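Local coordinates for protein dnab-like replicative helicase (PDB 3BH0) that is the ATPase domain of a phage replicative DNA helicase of the DnaB family, probably hydrolysing ATP to power 5'-3' unwinding of duplex DNA, at residues Leu72-Pro77 / Ile260-Arg265; His102-Gly107 / Val185-Leu190; Ser53-Leu58 / Leu86-Asn91. One frame throughout, in Å; residues are numbered along the deposited sequence.

Contact 1: Leu72-Pro77 / Ile260-Arg265; sequences LIAARP and IEFLYR
Ile73 holds CG1 beside its backbone N (chi1 -61°), and Glu261, on the neighbouring strand, combines an unusual first torsion of 32° with an extended chain; together these set the two side chains side by side, with Ile73 CG1 3.7 Å from Glu261 CG. The methylenes of Glu261 pack on Ile73, while the carboxylate is buried and its OE1 is hydrogen-bonded to the hydroxyl of Tyr65. On the same face, Ile73 CG2 meets Leu263 CD2 at 3.9 Å, and Phe84 of helix 81-93 packs over all three side chains.

The other face carries Leu72, Ala74, Ile260 and Phe262. Ala74 CB rests 3.8 Å from Phe262 CD1, and Ala74 O lies in the ring plane at the edge of the phenyl group, with Ile260 CG2 over one face of the ring, toward the rim.

The backbones run parallel, with three hydrogen bonds between them. Glu261 N reaches Leu72 O at 2.7 Å; Ala74 N binds Glu261 O, and Leu263 N closes the ladder on Ala74 O at 3.2 Å. Beyond Ala74 the direct pairing gives way to a water that accepts from Arg76 N at 2.9 Å and donates to Leu263 O at 2.7 Å. Arg76 turns its side chain away, to a salt bridge with Glu235.

Strand 223-228 borders Leu72-Ala74 on the side remote from Ile260-Arg265, so strand 70-74 is an inner strand of the sheet. Ala75, whose carbonyl O accepts from Lys81 NZ, is the first residue of a pattern consistent with the Walker A P-loop of this NTPase family, which links strand 70-74 to helix 81-93.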
ATOM      1  N   LEU A  72      -4.652  -0.437   5.511  1.00 31.75           N
ATOM      2  CA  LEU A  72      -4.152  -1.785   5.604  1.00 30.92           C
ATOM      3  C   LEU A  72      -4.434  -2.545   4.298  1.00 30.11           C
ATOM      4  O   LEU A  72      -5.539  -2.522   3.779  1.00 29.27           O
ATOM      5  CB  LEU A  72      -4.825  -2.469   6.794  1.00 31.12           C
ATOM      6  CG  LEU A  72      -4.077  -3.639   7.401  1.00 32.75           C
ATOM      7  CD1 LEU A  72      -2.894  -3.117   8.242  1.00 34.24           C
ATOM      8  CD2 LEU A  72      -5.027  -4.464   8.239  1.00 32.61           C
ATOM      9  N   ILE A  73      -3.394  -3.171   3.763  1.00 29.69           N
ATOM     10  CA  ILE A  73      -3.503  -4.047   2.605  1.00 28.96           C
ATOM     11  C   ILE A  73      -3.120  -5.419   3.117  1.00 28.52           C
ATOM     12  O   ILE A  73      -1.944  -5.707   3.341  1.00 27.39           O
ATOM     13  CB  ILE A  73      -2.573  -3.626   1.428  1.00 28.65           C
ATOM     14  CG1 ILE A  73      -2.932  -2.220   0.934  1.00 28.91           C
ATOM     15  CG2 ILE A  73      -2.710  -4.604   0.279  1.00 28.65           C
ATOM     16  CD1 ILE A  73      -1.928  -1.621  -0.011  1.00 28.81           C
ATOM     17  N   ALA A  74      -4.135  -6.239   3.332  1.00 28.13           N
ATOM     18  CA  ALA A  74      -3.939  -7.581   3.823  1.00 28.86           C
ATOM     19  C   ALA A  74      -4.343  -8.658   2.796  1.00 29.07           C
ATOM     20  O   ALA A  74      -5.316  -8.525   2.058  1.00 29.59           O
ATOM     21  CB  ALA A  74      -4.666  -7.769   5.139  1.00 28.60           C
ATOM     22  N   ALA A  75      -3.562  -9.721   2.731  1.00 29.51           N
ATOM     23  CA  ALA A  75      -3.854 -10.811   1.799  1.00 29.36           C
ATOM     24  C   ALA A  75      -3.046 -12.020   2.183  1.00 29.09           C
ATOM     25  O   ALA A  75      -1.973 -11.897   2.755  1.00 28.36           O
ATOM     26  CB  ALA A  75      -3.529 -10.406   0.356  1.00 28.92           C
ATOM     27  N   ARG A  76      -3.587 -13.185   1.851  1.00 29.77           N
ATOM     28  CA  ARG A  76      -2.856 -14.437   1.866  1.00 30.68           C
ATOM     29  C   ARG A  76      -1.698 -14.384   0.852  1.00 31.38           C
ATOM     30  O   ARG A  76      -1.656 -13.479   0.005  1.00 30.83           O
ATOM     31  CB  ARG A  76      -3.819 -15.585   1.576  1.00 30.51           C
ATOM     32  CG  ARG A  76      -4.867 -15.804   2.660  1.00 31.39           C
ATOM     33  CD  ARG A  76      -4.253 -16.393   3.931  1.00 33.18           C
ATOM     34  NE  ARG A  76      -3.503 -17.608   3.652  1.00 32.68           N
ATOM     35  CZ  ARG A  76      -2.394 -17.988   4.286  1.00 36.08           C
ATOM     36  NH1 ARG A  76      -1.870 -17.260   5.272  1.00 34.74           N
ATOM     37  NH2 ARG A  76      -1.786 -19.106   3.907  1.00 37.35           N
ATOM     38  N   PRO A  77      -0.724 -15.316   0.962  1.00 32.20           N
ATOM     39  CA  PRO A  77       0.339 -15.352  -0.049  1.00 33.11           C
ATOM     40  C   PRO A  77      -0.191 -15.559  -1.476  1.00 33.86           C
ATOM     41  O   PRO A  77      -1.199 -16.241  -1.676  1.00 34.06           O
ATOM     42  CB  PRO A  77       1.185 -16.560   0.374  1.00 32.97           C
ATOM     43  CG  PRO A  77       0.876 -16.763   1.809  1.00 32.97           C
ATOM     44  CD  PRO A  77      -0.530 -16.341   2.000  1.00 32.01           C
ATOM     45  N   ILE A 260      -9.273  -0.847   5.055  1.00 33.74           N
ATOM     46  CA  ILE A 260      -8.706  -2.173   4.959  1.00 33.32           C
ATOM     47  C   ILE A 260      -9.053  -2.752   3.603  1.00 33.03           C
ATOM     48  O   ILE A 260     -10.213  -3.031   3.295  1.00 32.36           O
ATOM     49  CB  ILE A 260      -9.205  -3.101   6.087  1.00 33.42           C
ATOM     50  CG1 ILE A 260      -8.825  -2.518   7.455  1.00 32.76           C
ATOM     51  CG2 ILE A 260      -8.671  -4.541   5.882  1.00 33.60           C
ATOM     52  CD1 ILE A 260      -9.393  -3.282   8.669  1.00 32.95           C
ATOM     53  N   GLU A 261      -8.035  -2.919   2.778  1.00 33.32           N
ATOM     54  CA  GLU A 261      -8.240  -3.559   1.502  1.00 33.86           C
ATOM     55  C   GLU A 261      -7.635  -4.962   1.472  1.00 33.45           C
ATOM     56  O   GLU A 261      -6.439  -5.138   1.653  1.00 33.30           O
ATOM     57  CB  GLU A 261      -7.782  -2.663   0.347  1.00 34.19           C
ATOM     58  CG  GLU A 261      -6.620  -1.775   0.653  1.00 36.77           C
ATOM     59  CD  GLU A 261      -6.512  -0.581  -0.277  1.00 38.61           C
ATOM     60  OE1 GLU A 261      -7.247   0.387  -0.064  1.00 40.46           O
ATOM     61  OE2 GLU A 261      -5.664  -0.582  -1.190  1.00 39.87           O
ATOM     62  N   PHE A 262      -8.505  -5.956   1.314  1.00 33.12           N
ATOM     63  CA  PHE A 262      -8.100  -7.334   1.093  1.00 33.19           C
ATOM     64  C   PHE A 262      -7.904  -7.577  -0.399  1.00 33.14           C
ATOM     65  O   PHE A 262      -8.590  -6.980  -1.230  1.00 32.80           O
ATOM     66  CB  PHE A 262      -9.166  -8.304   1.604  1.00 33.24           C
ATOM     67  CG  PHE A 262      -9.347  -8.309   3.100  1.00 32.46           C
ATOM     68  CD1 PHE A 262      -8.259  -8.320   3.954  1.00 33.17           C
ATOM     69  CD2 PHE A 262     -10.621  -8.366   3.645  1.00 33.25           C
ATOM     70  CE1 PHE A 262      -8.442  -8.352   5.346  1.00 32.92           C
ATOM     71  CE2 PHE A 262     -10.819  -8.413   5.031  1.00 33.00           C
ATOM     72  CZ  PHE A 262      -9.726  -8.401   5.880  1.00 33.12           C
ATOM     73  N   LEU A 263      -6.951  -8.441  -0.721  1.00 33.33           N
ATOM     74  CA  LEU A 263      -6.755  -8.926  -2.079  1.00 34.11           C
ATOM     75  C   LEU A 263      -7.114 -10.402  -2.151  1.00 34.91           C
ATOM     76  O   LEU A 263      -6.779 -11.188  -1.270  1.00 34.91           O
ATOM     77  CB  LEU A 263      -5.313  -8.713  -2.540  1.00 33.84           C
ATOM     78  CG  LEU A 263      -4.821  -7.380  -3.130  1.00 35.02           C
ATOM     79  CD1 LEU A 263      -5.703  -6.166  -2.863  1.00 35.00           C
ATOM     80  CD2 LEU A 263      -3.446  -7.114  -2.602  1.00 36.52           C
ATOM     81  N   TYR A 264      -7.813 -10.769  -3.212  1.00 36.03           N
ATOM     82  CA  TYR A 264      -8.179 -12.142  -3.464  1.00 36.89           C
ATOM     83  C   TYR A 264      -8.039 -12.377  -4.946  1.00 37.83           C
ATOM     84  O   TYR A 264      -8.556 -11.608  -5.754  1.00 37.27           O
ATOM     85  CB  TYR A 264      -9.614 -12.374  -3.012  1.00 37.05           C
ATOM     86  CG  TYR A 264     -10.166 -13.741  -3.306  1.00 36.91           C
ATOM     87  CD1 TYR A 264      -9.827 -14.832  -2.511  1.00 38.17           C
ATOM     88  CD2 TYR A 264     -11.048 -13.940  -4.360  1.00 36.68           C
ATOM     89  CE1 TYR A 264     -10.348 -16.088  -2.769  1.00 38.52           C
ATOM     90  CE2 TYR A 264     -11.570 -15.188  -4.632  1.00 36.66           C
ATOM     91  CZ  TYR A 264     -11.221 -16.258  -3.838  1.00 38.00           C
ATOM     92  OH  TYR A 264     -11.741 -17.502  -4.099  1.00 38.08           O
ATOM     93  N   ARG A 265      -7.320 -13.437  -5.293  1.00 39.63           N
ATOM     94  CA  ARG A 265      -7.110 -13.811  -6.685  1.00 41.41           C
ATOM     95  C   ARG A 265      -7.735 -15.197  -6.891  1.00 42.48           C
ATOM     96  O   ARG A 265      -7.138 -16.208  -6.535  1.00 42.85           O
ATOM     97  CB  ARG A 265      -5.613 -13.793  -6.968  1.00 41.58           C
ATOM     98  CG  ARG A 265      -5.230 -13.899  -8.418  1.00 42.82           C
ATOM     99  CD  ARG A 265      -3.719 -13.883  -8.556  1.00 45.13           C
ATOM    100  NE  ARG A 265      -3.287 -14.977  -9.415  1.00 49.18           N
ATOM    101  CZ  ARG A 265      -2.558 -16.019  -9.021  1.00 50.16           C
ATOM    102  NH1 ARG A 265      -2.130 -16.116  -7.769  1.00 50.26           N
ATOM    103  NH2 ARG A 265      -2.248 -16.966  -9.895  1.00 52.28           N
TER
HETATM  104  O   HOH W   1      -6.249 -13.059   0.648  1.00 24.73           O

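Contact 2: His102-Gly107 / Val185-Leu190; sequences HSLEMG and VMIDYL
His102 and Ile187 are paired on adjacent parallel strands of the P-loop NTPase sheet, at the ends from which both chains turn into loops. The tight part is the backbone ladder: His102 N donates to Met186 O at 2.7 Å, and His102 O receives Asp188 N, also at 2.7 Å. The imidazole, placed beside its own backbone N by a chi1 of -69°, slants across Val185, with His102 ND1 3.7 Å from Val185 CG1. The ring also stacks on Phe157 of the strand on its other side, and helix 164-176 packs on His102 and Val185. In the loop that follows, Leu104 CD1 lies alongside Ile187 CG2, 3.8 Å away, with helix 202-220 reaching Ile187.

Asp188, on the sheet face opposite to that of His102 and Ile187, is buried, and its CB sits against the backbone of Ser103. Its side chain also touches residues of the presumed P-loop, a position at the end of a hydrophobic strand that is consistent with the Walker B aspartate.

Past Asp188 the fit loosens. Glu105 is exposed and Tyr189 partly so; they meet through the carboxylate and the ring edge, without a hydrogen bond. The two planes are inclined by 55°, and Glu105 OE2 comes within 3.3 Å of Tyr189 CE2.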
ATOM      1  N   HIS A 102       9.106   1.269   3.478  1.00 36.19           N
ATOM      2  CA  HIS A 102       9.863   0.585   4.498  1.00 35.53           C
ATOM      3  C   HIS A 102       9.759  -0.911   4.234  1.00 35.51           C
ATOM      4  O   HIS A 102       8.738  -1.548   4.512  1.00 34.73           O
ATOM      5  CB  HIS A 102       9.388   0.992   5.889  1.00 35.15           C
ATOM      6  CG  HIS A 102       9.725   2.409   6.234  1.00 35.62           C
ATOM      7  ND1 HIS A 102       9.007   3.485   5.753  1.00 35.98           N
ATOM      8  CD2 HIS A 102      10.724   2.930   6.984  1.00 34.60           C
ATOM      9  CE1 HIS A 102       9.551   4.607   6.193  1.00 34.43           C
ATOM     10  NE2 HIS A 102      10.590   4.296   6.946  1.00 33.27           N
ATOM     11  N   SER A 103      10.822  -1.449   3.634  1.00 35.72           N
ATOM     12  CA  SER A 103      10.808  -2.820   3.169  1.00 35.62           C
ATOM     13  C   SER A 103      11.696  -3.712   4.025  1.00 35.48           C
ATOM     14  O   SER A 103      12.916  -3.694   3.939  1.00 34.98           O
ATOM     15  CB  SER A 103      11.143  -2.891   1.680  1.00 35.72           C
ATOM     16  OG  SER A 103      12.490  -3.178   1.456  1.00 37.40           O
ATOM     17  N   LEU A 104      11.030  -4.482   4.870  1.00 35.64           N
ATOM     18  CA  LEU A 104      11.661  -5.243   5.914  1.00 36.69           C
ATOM     19  C   LEU A 104      11.948  -6.656   5.417  1.00 37.19           C
ATOM     20  O   LEU A 104      12.800  -7.369   5.949  1.00 37.04           O
ATOM     21  CB  LEU A 104      10.730  -5.251   7.120  1.00 36.41           C
ATOM     22  CG  LEU A 104      10.655  -3.884   7.802  1.00 36.82           C
ATOM     23  CD1 LEU A 104       9.223  -3.388   7.832  1.00 36.59           C
ATOM     24  CD2 LEU A 104      11.178  -4.032   9.211  1.00 38.37           C
ATOM     25  N   GLU A 105      11.225  -7.020   4.368  1.00 37.94           N
ATOM     26  CA  GLU A 105      11.322  -8.311   3.731  1.00 39.46           C
ATOM     27  C   GLU A 105      12.466  -8.315   2.696  1.00 38.86           C
ATOM     28  O   GLU A 105      13.259  -9.248   2.652  1.00 38.86           O
ATOM     29  CB  GLU A 105       9.966  -8.624   3.077  1.00 39.82           C
ATOM     30  CG  GLU A 105       9.829 -10.019   2.529  1.00 44.89           C
ATOM     31  CD  GLU A 105       9.162 -11.001   3.498  1.00 50.63           C
ATOM     32  OE1 GLU A 105       9.853 -11.522   4.426  1.00 53.50           O
ATOM     33  OE2 GLU A 105       7.944 -11.271   3.301  1.00 51.43           O
ATOM     34  N   MET A 106      12.562  -7.254   1.900  1.00 38.56           N
ATOM     35  CA  MET A 106      13.424  -7.210   0.729  1.00 38.70           C
ATOM     36  C   MET A 106      14.414  -6.065   0.822  1.00 38.79           C
ATOM     37  O   MET A 106      14.126  -5.066   1.487  1.00 39.12           O
ATOM     38  CB  MET A 106      12.584  -6.952  -0.530  1.00 38.37           C
ATOM     39  CG  MET A 106      11.492  -7.954  -0.841  1.00 39.84           C
ATOM     40  SD  MET A 106      10.565  -7.473  -2.323  1.00 39.97           S
ATOM     41  CE  MET A 106      10.754  -8.979  -3.236  1.00 44.28           C
ATOM     42  N   GLY A 107      15.551  -6.190   0.128  1.00 38.62           N
ATOM     43  CA  GLY A 107      16.483  -5.077  -0.085  1.00 39.04           C
ATOM     44  C   GLY A 107      16.005  -4.097  -1.156  1.00 39.63           C
ATOM     45  O   GLY A 107      15.139  -4.433  -1.974  1.00 39.50           O
ATOM     46  N   VAL A 185       3.669   6.703   3.888  1.00 38.35           N
ATOM     47  CA  VAL A 185       4.550   5.704   4.501  1.00 37.16           C
ATOM     48  C   VAL A 185       4.030   4.293   4.222  1.00 36.90           C
ATOM     49  O   VAL A 185       2.999   3.897   4.751  1.00 36.36           O
ATOM     50  CB  VAL A 185       4.724   5.976   6.021  1.00 37.05           C
ATOM     51  CG1 VAL A 185       5.744   5.036   6.654  1.00 34.67           C
ATOM     52  CG2 VAL A 185       5.130   7.442   6.237  1.00 36.79           C
ATOM     53  N   MET A 186       4.735   3.557   3.362  1.00 36.63           N
ATOM     54  CA  MET A 186       4.374   2.172   3.039  1.00 37.07           C
ATOM     55  C   MET A 186       5.232   1.216   3.842  1.00 36.17           C
ATOM     56  O   MET A 186       6.459   1.331   3.846  1.00 35.91           O
ATOM     57  CB  MET A 186       4.567   1.861   1.555  1.00 36.87           C
ATOM     58  CG  MET A 186       3.642   2.579   0.601  1.00 37.94           C
ATOM     59  SD  MET A 186       3.352   1.602  -0.901  1.00 39.87           S
ATOM     60  CE  MET A 186       1.994   0.561  -0.357  1.00 41.01           C
ATOM     61  N   ILE A 187       4.601   0.256   4.508  1.00 35.82           N
ATOM     62  CA  ILE A 187       5.359  -0.694   5.301  1.00 35.57           C
ATOM     63  C   ILE A 187       5.249  -2.130   4.757  1.00 36.41           C
ATOM     64  O   ILE A 187       4.195  -2.771   4.887  1.00 36.11           O
ATOM     65  CB  ILE A 187       5.014  -0.561   6.793  1.00 34.99           C
ATOM     66  CG1 ILE A 187       5.116   0.926   7.185  1.00 34.50           C
ATOM     67  CG2 ILE A 187       5.930  -1.465   7.654  1.00 33.17           C
ATOM     68  CD1 ILE A 187       4.466   1.306   8.457  1.00 32.08           C
ATOM     69  N   ASP A 188       6.324  -2.626   4.123  1.00 37.61           N
ATOM     70  CA  ASP A 188       6.308  -4.028   3.670  1.00 37.78           C
ATOM     71  C   ASP A 188       6.324  -4.946   4.842  1.00 37.91           C
ATOM     72  O   ASP A 188       7.333  -5.460   5.330  1.00 37.44           O
ATOM     73  CB  ASP A 188       7.313  -4.455   2.603  1.00 38.61           C
ATOM     74  CG  ASP A 188       6.973  -5.862   2.004  1.00 39.28           C
ATOM     75  OD1 ASP A 188       6.042  -6.566   2.503  1.00 39.65           O
ATOM     76  OD2 ASP A 188       7.651  -6.276   1.040  1.00 43.05           O
ATOM     77  N   TYR A 189       5.079  -5.061   5.249  1.00 38.04           N
ATOM     78  CA  TYR A 189       4.476  -5.938   6.189  1.00 37.05           C
ATOM     79  C   TYR A 189       4.737  -5.738   7.652  1.00 36.42           C
ATOM     80  O   TYR A 189       5.865  -5.769   8.134  1.00 36.53           O
ATOM     81  CB  TYR A 189       4.132  -7.324   5.599  1.00 37.03           C
ATOM     82  CG  TYR A 189       4.711  -8.576   6.164  1.00 36.91           C
ATOM     83  CD1 TYR A 189       4.116  -9.199   7.258  1.00 35.25           C
ATOM     84  CD2 TYR A 189       5.768  -9.222   5.519  1.00 37.10           C
ATOM     85  CE1 TYR A 189       4.609 -10.394   7.748  1.00 36.47           C
ATOM     86  CE2 TYR A 189       6.263 -10.431   5.997  1.00 36.82           C
ATOM     87  CZ  TYR A 189       5.681 -11.004   7.106  1.00 36.78           C
ATOM     88  OH  TYR A 189       6.181 -12.179   7.587  1.00 38.44           O
ATOM     89  N   LEU A 190       3.608  -5.447   8.292  1.00 35.26           N
ATOM     90  CA  LEU A 190       3.485  -4.928   9.618  1.00 34.95           C
ATOM     91  C   LEU A 190       3.997  -5.877  10.683  1.00 34.70           C
ATOM     92  O   LEU A 190       4.601  -5.434  11.649  1.00 34.16           O
ATOM     93  CB  LEU A 190       2.011  -4.570   9.871  1.00 34.94           C
ATOM     94  CG  LEU A 190       1.508  -4.090  11.241  1.00 34.69           C
ATOM     95  CD1 LEU A 190       0.409  -3.069  11.019  1.00 35.98           C
ATOM     96  CD2 LEU A 190       1.008  -5.239  12.121  1.00 33.02           C
TER

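Contact 3: Ser53-Leu58 / Leu86-Asn91; sequences SGFTEL and LKQAKN
Asn91 grips the turn ahead of helix 56-62 from the flank of helix 81-93, the helix that begins within the presumed P-loop. Its ND2 donates to Ser53 O at 3.0 Å. The bond lies in the carbonyl plane, on a lone pair, and the acceptor is only 4° out of the amide plane, so both flat groups are favourably turned. Asn91 CB also closes on that carbonyl. Gly54 CA, with no side chain, lies directly beside the amide, 3.4 Å from Asn91 ND2, and the residue has a positive phi that suits glycine.

Next to this bond, the outer end of the Phe55 ring meets Lys87 and Gln88 obliquely, both from one side, with Asn91 ND2 over that same face. Phe55 CZ touches Lys87 CG at 3.3 Å, while Phe55 CE2 meets Gln88 CG at 3.5 Å, and the ring stands nearly at right angles to the glutamine amide. Lys87 reaches the ring with its inner methylenes: CG is anti to the backbone N (chi1 179°), and a bend at chi2 carries the amine off to a hydrogen bond with Asn304. Phe84, one turn earlier in helix 81-93, meets the Phe55 ring with the two planes nearly parallel, and Phe305 of strand 304-307 also touches Phe55.

A further layer shapes the turn itself. Asp59, in the first turns of helix 56-62, accepts from Gly54 N through OD2 and is hydrogen-bonded to Ser53 OG through OD1. Phe55 occupies the N-cap position of that helix. In the ST turn just before it, Ser53 OG receives Phe55 N at 3.2 Å with an N-H...O angle of 163°.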
ATOM      1  N   SER A  53      -4.554   6.051  -5.173  1.00 48.26           N
ATOM      2  CA  SER A  53      -3.957   4.728  -5.371  1.00 47.40           C
ATOM      3  C   SER A  53      -3.595   4.540  -6.843  1.00 47.43           C
ATOM      4  O   SER A  53      -2.643   3.836  -7.162  1.00 47.44           O
ATOM      5  CB  SER A  53      -4.958   3.660  -4.982  1.00 47.13           C
ATOM      6  OG  SER A  53      -6.116   3.774  -5.784  1.00 45.50           O
ATOM      7  N   GLY A  54      -4.367   5.183  -7.726  1.00 47.39           N
ATOM      8  CA  GLY A  54      -4.181   5.101  -9.169  1.00 47.48           C
ATOM      9  C   GLY A  54      -5.117   4.071  -9.780  1.00 47.76           C
ATOM     10  O   GLY A  54      -5.130   3.857 -10.995  1.00 47.55           O
ATOM     11  N   PHE A  55      -5.887   3.415  -8.918  1.00 48.02           N
ATOM     12  CA  PHE A  55      -6.905   2.501  -9.359  1.00 48.32           C
ATOM     13  C   PHE A  55      -8.224   3.250  -9.310  1.00 49.19           C
ATOM     14  O   PHE A  55      -8.825   3.453  -8.244  1.00 49.48           O
ATOM     15  CB  PHE A  55      -6.900   1.209  -8.534  1.00 48.06           C
ATOM     16  CG  PHE A  55      -5.556   0.526  -8.500  1.00 47.49           C
ATOM     17  CD1 PHE A  55      -4.940   0.110  -9.678  1.00 47.30           C
ATOM     18  CD2 PHE A  55      -4.893   0.317  -7.299  1.00 47.20           C
ATOM     19  CE1 PHE A  55      -3.685  -0.506  -9.653  1.00 46.44           C
ATOM     20  CE2 PHE A  55      -3.636  -0.309  -7.273  1.00 45.72           C
ATOM     21  CZ  PHE A  55      -3.043  -0.713  -8.448  1.00 46.34           C
ATOM     22  N   THR A  56      -8.640   3.681 -10.497  1.00 49.78           N
ATOM     23  CA  THR A  56      -9.791   4.553 -10.707  1.00 50.29           C
ATOM     24  C   THR A  56     -10.946   4.281  -9.731  1.00 50.25           C
ATOM     25  O   THR A  56     -11.350   5.169  -8.974  1.00 50.28           O
ATOM     26  CB  THR A  56     -10.263   4.449 -12.195  1.00 50.55           C
ATOM     27  OG1 THR A  56      -9.119   4.546 -13.064  1.00 51.13           O
ATOM     28  CG2 THR A  56     -11.271   5.542 -12.551  1.00 50.48           C
ATOM     29  N   GLU A  57     -11.440   3.044  -9.740  1.00 50.15           N
ATOM     30  CA  GLU A  57     -12.672   2.697  -9.046  1.00 50.07           C
ATOM     31  C   GLU A  57     -12.520   2.618  -7.545  1.00 49.55           C
ATOM     32  O   GLU A  57     -13.510   2.638  -6.833  1.00 49.86           O
ATOM     33  CB  GLU A  57     -13.247   1.376  -9.583  1.00 50.32           C
ATOM     34  CG  GLU A  57     -13.844   1.469 -10.981  1.00 52.20           C
ATOM     35  CD  GLU A  57     -14.890   2.575 -11.111  1.00 55.14           C
ATOM     36  OE1 GLU A  57     -15.775   2.686 -10.221  1.00 55.98           O
ATOM     37  OE2 GLU A  57     -14.818   3.338 -12.109  1.00 56.85           O
ATOM     38  N   LEU A  58     -11.288   2.499  -7.068  1.00 49.22           N
ATOM     39  CA  LEU A  58     -11.025   2.494  -5.636  1.00 48.85           C
ATOM     40  C   LEU A  58     -10.964   3.938  -5.136  1.00 48.80           C
ATOM     41  O   LEU A  58     -11.474   4.253  -4.060  1.00 48.18           O
ATOM     42  CB  LEU A  58      -9.734   1.717  -5.313  1.00 48.70           C
ATOM     43  CG  LEU A  58      -9.093   1.918  -3.928  1.00 48.74           C
ATOM     44  CD1 LEU A  58      -9.932   1.258  -2.843  1.00 48.29           C
ATOM     45  CD2 LEU A  58      -7.642   1.423  -3.883  1.00 48.50           C
ATOM     46  N   LEU A  86       3.484  -1.908  -4.642  1.00 35.48           N
ATOM     47  CA  LEU A  86       4.471  -1.180  -5.456  1.00 35.91           C
ATOM     48  C   LEU A  86       3.801  -0.437  -6.596  1.00 36.42           C
ATOM     49  O   LEU A  86       4.208   0.663  -6.953  1.00 36.33           O
ATOM     50  CB  LEU A  86       5.609  -2.083  -5.962  1.00 35.11           C
ATOM     51  CG  LEU A  86       6.588  -2.599  -4.891  1.00 34.55           C
ATOM     52  CD1 LEU A  86       7.398  -3.742  -5.413  1.00 33.49           C
ATOM     53  CD2 LEU A  86       7.511  -1.525  -4.319  1.00 32.08           C
ATOM     54  N   LYS A  87       2.744  -1.024  -7.138  1.00 37.55           N
ATOM     55  CA  LYS A  87       2.005  -0.387  -8.215  1.00 38.60           C
ATOM     56  C   LYS A  87       1.514   0.962  -7.692  1.00 39.18           C
ATOM     57  O   LYS A  87       1.869   2.007  -8.231  1.00 39.21           O
ATOM     58  CB  LYS A  87       0.882  -1.304  -8.691  1.00 38.19           C
ATOM     59  CG  LYS A  87       0.017  -0.755  -9.800  1.00 40.79           C
ATOM     60  CD  LYS A  87       0.802  -0.481 -11.060  1.00 44.30           C
ATOM     61  CE  LYS A  87      -0.076   0.258 -12.060  1.00 46.01           C
ATOM     62  NZ  LYS A  87       0.634   0.375 -13.360  1.00 47.13           N
ATOM     63  N   GLN A  88       0.749   0.915  -6.603  1.00 40.21           N
ATOM     64  CA  GLN A  88       0.327   2.097  -5.850  1.00 40.90           C
ATOM     65  C   GLN A  88       1.451   3.078  -5.563  1.00 41.60           C
ATOM     66  O   GLN A  88       1.307   4.269  -5.829  1.00 41.98           O
ATOM     67  CB  GLN A  88      -0.350   1.702  -4.536  1.00 40.71           C
ATOM     68  CG  GLN A  88      -1.689   1.039  -4.724  1.00 40.22           C
ATOM     69  CD  GLN A  88      -2.630   1.228  -3.551  1.00 41.63           C
ATOM     70  OE1 GLN A  88      -3.379   0.317  -3.197  1.00 43.47           O
ATOM     71  NE2 GLN A  88      -2.606   2.405  -2.943  1.00 40.49           N
ATOM     72  N   ALA A  89       2.567   2.588  -5.031  1.00 42.48           N
ATOM     73  CA  ALA A  89       3.689   3.463  -4.703  1.00 43.55           C
ATOM     74  C   ALA A  89       4.089   4.330  -5.894  1.00 44.70           C
ATOM     75  O   ALA A  89       4.330   5.527  -5.748  1.00 44.99           O
ATOM     76  CB  ALA A  89       4.880   2.660  -4.205  1.00 43.65           C
ATOM     77  N   LYS A  90       4.137   3.727  -7.077  1.00 45.94           N
ATOM     78  CA  LYS A  90       4.600   4.432  -8.257  1.00 46.92           C
ATOM     79  C   LYS A  90       3.536   5.386  -8.769  1.00 47.28           C
ATOM     80  O   LYS A  90       3.864   6.477  -9.230  1.00 47.62           O
ATOM     81  CB  LYS A  90       5.034   3.442  -9.338  1.00 47.28           C
ATOM     82  CG  LYS A  90       6.085   3.998 -10.318  1.00 48.52           C
ATOM     83  CD  LYS A  90       5.447   4.329 -11.647  1.00 49.52           C
ATOM     84  CE  LYS A  90       6.417   5.023 -12.588  1.00 50.68           C
ATOM     85  NZ  LYS A  90       5.765   5.107 -13.947  1.00 51.49           N
ATOM     86  N   ASN A  91       2.273   4.969  -8.673  1.00 47.56           N
ATOM     87  CA  ASN A  91       1.118   5.789  -9.026  1.00 47.97           C
ATOM     88  C   ASN A  91       0.999   7.069  -8.205  1.00 48.42           C
ATOM     89  O   ASN A  91       0.643   8.126  -8.730  1.00 48.38           O
ATOM     90  CB  ASN A  91      -0.159   4.980  -8.846  1.00 47.99           C
ATOM     91  CG  ASN A  91      -0.434   4.067 -10.004  1.00 48.37           C
ATOM     92  OD1 ASN A  91       0.225   4.140 -11.042  1.00 49.76           O
ATOM     93  ND2 ASN A  91      -1.428   3.203  -9.844  1.00 48.60           N
TER

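Overall arrangement
All three contacts belong to the DnaB-like C-terminal helicase domain. Contacts 1 and 2 join different strand pairs of one mixed sheet, their centres about 15 Å apart; strand 223-228 stands between strands 183-188 and 70-74. Contact 3 holds helix 81-93, which packs against that sheet: Gln88 reaches Glu261 of contact 1, and Ala89 CB meets Met186 SD of contact 2 at 3.8 Å. Contact 3 opens first and closes before contact 2 opens, its centre about 15 Å from contact 1 and about 17 Å from contact 2. Contact 2 is nested within the loop closed by contact 1, whereas contacts 1 and 3 alternate. Together they set strand 70-74, helix 81-93 and strand 183-188 beside the presumed ATP site.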